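Local coordinates for protein congerin II (Conger myriaster, PDB 1IS6) that binds beta-galactosides as a homodimeric galectin of the conger eel, with a physiological role that is not yet known, at residues N56-N61 / E105-P110. Sequence-based numbering, arbitrary orientation.
Sequences NVLVLN and ETVEFP
With CG anti to its carbonyl carbon, Leu60 leans toward strand 106-110, while the Phe109 ring, its CG anti to the backbone N (chi1 175°), reaches back toward strand 57-61. This pairing joins the two sheets of the galectin beta-sandwich: the axes of segments 57-61 and 106-110 approach to 8.3 Å with their N-to-C directions 24° apart, and no hydrogen bond links the segments, as expected for packing between sheets.

The leucine and the ring lie alongside each other, running in opposite senses from their own strands. Leu60 CB lies 3.7 Å from Phe109 CD1 and makes an off-centre CH-pi contact, 29° from the ring normal, while Leu60 CD2 settles at 3.9 Å from Phe109 CB. The other Leu60 branch meets Val107 tip to tip, CD1 to CG2 at 4.0 Å; Leu58 adds a looser apolar contact to the same valine. Ile99 of the neighbouring strand 96-100 touches both Leu60 and Val107.

The CB of Asn61 points away from strand 106-110, and its side chain lies close to that of Glu72, one of the residues predicted to bind galactoside; ND2 bonds to Gln70 O and OD1 accepts from Arg112 NH2. Asn61 therefore meets the ring through its backbone, Phe109 CZ lying 3.6 Å from Asn61 C.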
ATOM      1  N   ASN A  56     -12.591  25.355  -2.422  1.00 13.85           N
ATOM      2  CA  ASN A  56     -13.491  24.202  -2.473  1.00 13.27           C
ATOM      3  C   ASN A  56     -13.768  23.738  -3.894  1.00 13.17           C
ATOM      4  O   ASN A  56     -14.881  23.715  -4.410  1.00 13.49           O
ATOM      5  CB  ASN A  56     -14.843  24.498  -1.753  1.00 15.03           C
ATOM      6  CG  ASN A  56     -14.642  24.926  -0.307  1.00 17.85           C
ATOM      7  OD1 ASN A  56     -13.953  24.325   0.514  1.00 19.68           O
ATOM      8  ND2 ASN A  56     -15.174  26.102   0.013  1.00 21.74           N
ATOM      9  N   VAL A  57     -12.679  23.337  -4.543  1.00 12.39           N
ATOM     10  CA  VAL A  57     -12.729  22.847  -5.920  1.00 13.28           C
ATOM     11  C   VAL A  57     -11.803  21.636  -6.059  1.00 11.00           C
ATOM     12  O   VAL A  57     -10.804  21.509  -5.323  1.00 10.41           O
ATOM     13  CB  VAL A  57     -12.320  24.032  -6.881  1.00 14.53           C
ATOM     14  CG1 VAL A  57     -10.905  24.444  -6.605  1.00 16.54           C
ATOM     15  CG2 VAL A  57     -12.466  23.636  -8.339  1.00 17.09           C
ATOM     16  N   LEU A  58     -12.196  20.707  -6.929  1.00 10.25           N
ATOM     17  CA  LEU A  58     -11.329  19.600  -7.276  1.00 10.58           C
ATOM     18  C   LEU A  58     -10.612  19.966  -8.575  1.00  9.53           C
ATOM     19  O   LEU A  58     -11.235  20.518  -9.501  1.00 10.37           O
ATOM     20  CB  LEU A  58     -12.088  18.320  -7.540  1.00 12.49           C
ATOM     21  CG  LEU A  58     -12.684  17.555  -6.422  1.00 14.96           C
ATOM     22  CD1 LEU A  58     -13.359  16.323  -7.051  1.00 15.26           C
ATOM     23  CD2 LEU A  58     -11.630  17.119  -5.426  1.00 13.97           C
ATOM     24  N   VAL A  59      -9.314  19.711  -8.683  1.00  7.35           N
ATOM     25  CA  VAL A  59      -8.568  20.001  -9.901  1.00  9.06           C
ATOM     26  C   VAL A  59      -7.877  18.708 -10.283  1.00  9.20           C
ATOM     27  O   VAL A  59      -7.190  18.082  -9.468  1.00  9.26           O
ATOM     28  CB  VAL A  59      -7.532  21.081  -9.642  1.00  8.62           C
ATOM     29  CG1 VAL A  59      -6.687  21.270 -10.875  1.00 11.59           C
ATOM     30  CG2 VAL A  59      -8.211  22.390  -9.342  1.00  8.82           C
ATOM     31  N   LEU A  60      -8.057  18.290 -11.524  1.00  8.28           N
ATOM     32  CA  LEU A  60      -7.458  17.061 -12.033  1.00 10.28           C
ATOM     33  C   LEU A  60      -6.461  17.344 -13.163  1.00  9.08           C
ATOM     34  O   LEU A  60      -6.688  18.203 -14.022  1.00  9.42           O
ATOM     35  CB  LEU A  60      -8.595  16.157 -12.510  1.00  9.84           C
ATOM     36  CG  LEU A  60      -9.400  15.593 -11.356  1.00 12.35           C
ATOM     37  CD1 LEU A  60     -10.666  16.403 -11.133  1.00 15.19           C
ATOM     38  CD2 LEU A  60      -9.703  14.164 -11.667  1.00 14.85           C
ATOM     39  N   ASN A  61      -5.340  16.641 -13.202  1.00  7.46           N
ATOM     40  CA  ASN A  61      -4.349  16.892 -14.228  1.00  6.93           C
ATOM     41  C   ASN A  61      -3.408  15.689 -14.306  1.00  7.59           C
ATOM     42  O   ASN A  61      -3.529  14.729 -13.541  1.00  6.89           O
ATOM     43  CB  ASN A  61      -3.565  18.138 -13.857  1.00  7.94           C
ATOM     44  CG  ASN A  61      -3.008  18.876 -15.062  1.00  8.52           C
ATOM     45  OD1 ASN A  61      -2.904  18.358 -16.164  1.00  8.02           O
ATOM     46  ND2 ASN A  61      -2.588  20.114 -14.852  1.00  8.21           N
ATOM     47  N   GLU A 105     -21.054  10.777  -5.677  1.00  9.18           N
ATOM     48  CA  GLU A 105     -20.879  11.515  -6.922  1.00  9.94           C
ATOM     49  C   GLU A 105     -19.667  10.979  -7.646  1.00  9.65           C
ATOM     50  O   GLU A 105     -18.756  10.405  -7.022  1.00  9.85           O
ATOM     51  CB  GLU A 105     -20.666  13.000  -6.666  1.00 12.09           C
ATOM     52  CG  GLU A 105     -21.997  13.562  -6.247  1.00 16.46           C
ATOM     53  CD  GLU A 105     -22.033  15.072  -6.092  1.00 21.58           C
ATOM     54  OE1 GLU A 105     -22.759  15.680  -6.881  1.00 26.12           O
ATOM     55  OE2 GLU A 105     -21.385  15.636  -5.206  1.00 19.24           O
ATOM     56  N   THR A 106     -19.635  11.107  -8.959  1.00  9.77           N
ATOM     57  CA  THR A 106     -18.472  10.606  -9.684  1.00 10.50           C
ATOM     58  C   THR A 106     -17.807  11.691 -10.529  1.00  8.52           C
ATOM     59  O   THR A 106     -18.430  12.705 -10.863  1.00  9.70           O
ATOM     60  CB  THR A 106     -18.880   9.406 -10.587  1.00  9.87           C
ATOM     61  OG1 THR A 106     -19.632   9.980 -11.643  1.00 15.14           O
ATOM     62  CG2 THR A 106     -19.690   8.321  -9.891  1.00 11.02           C
ATOM     63  N   VAL A 107     -16.523  11.538 -10.835  1.00  8.04           N
ATOM     64  CA  VAL A 107     -15.832  12.424 -11.769  1.00  9.00           C
ATOM     65  C   VAL A 107     -14.997  11.488 -12.648  1.00  8.54           C
ATOM     66  O   VAL A 107     -14.608  10.380 -12.263  1.00  8.34           O
ATOM     67  CB  VAL A 107     -14.982  13.542 -10.996  1.00 10.34           C
ATOM     68  CG1 VAL A 107     -14.184  12.972  -9.908  1.00 16.62           C
ATOM     69  CG2 VAL A 107     -13.943  14.197 -11.900  1.00 12.11           C
ATOM     70  N   GLU A 108     -14.905  11.830 -13.920  1.00  8.72           N
ATOM     71  CA  GLU A 108     -14.193  10.999 -14.876  1.00  8.62           C
ATOM     72  C   GLU A 108     -13.041  11.819 -15.399  1.00 10.23           C
ATOM     73  O   GLU A 108     -13.170  13.041 -15.495  1.00 11.91           O
ATOM     74  CB  GLU A 108     -15.091  10.616 -16.028  1.00  8.33           C
ATOM     75  CG  GLU A 108     -16.156   9.608 -15.610  1.00  9.73           C
ATOM     76  CD  GLU A 108     -17.359  10.214 -14.908  1.00 15.17           C
ATOM     77  OE1 GLU A 108     -17.883  11.204 -15.408  1.00 17.90           O
ATOM     78  OE2 GLU A 108     -17.758   9.695 -13.864  1.00 16.28           O
ATOM     79  N   PHE A 109     -11.915  11.249 -15.780  1.00  7.98           N
ATOM     80  CA  PHE A 109     -10.814  12.060 -16.255  1.00  7.32           C
ATOM     81  C   PHE A 109     -10.160  11.175 -17.314  1.00  8.24           C
ATOM     82  O   PHE A 109     -10.019   9.961 -17.075  1.00  7.47           O
ATOM     83  CB  PHE A 109      -9.880  12.360 -15.079  1.00  7.17           C
ATOM     84  CG  PHE A 109      -8.609  13.116 -15.445  1.00  8.09           C
ATOM     85  CD1 PHE A 109      -8.668  14.455 -15.846  1.00 10.18           C
ATOM     86  CD2 PHE A 109      -7.376  12.452 -15.372  1.00  9.53           C
ATOM     87  CE1 PHE A 109      -7.483  15.119 -16.168  1.00  8.71           C
ATOM     88  CE2 PHE A 109      -6.196  13.121 -15.698  1.00  7.29           C
ATOM     89  CZ  PHE A 109      -6.262  14.446 -16.091  1.00  7.28           C
ATOM     90  N   PRO A 110      -9.798  11.668 -18.508  1.00  8.39           N
ATOM     91  CA  PRO A 110      -9.110  10.868 -19.501  1.00  7.34           C
ATOM     92  C   PRO A 110      -7.783  10.249 -19.033  1.00  8.41           C
ATOM     93  O   PRO A 110      -6.979  10.788 -18.270  1.00  8.76           O
ATOM     94  CB  PRO A 110      -8.957  11.818 -20.660  1.00  7.84           C
ATOM     95  CG  PRO A 110      -8.887  13.171 -20.012  1.00 11.56           C
ATOM     96  CD  PRO A 110      -9.889  13.081 -18.886  1.00  9.77           C
TER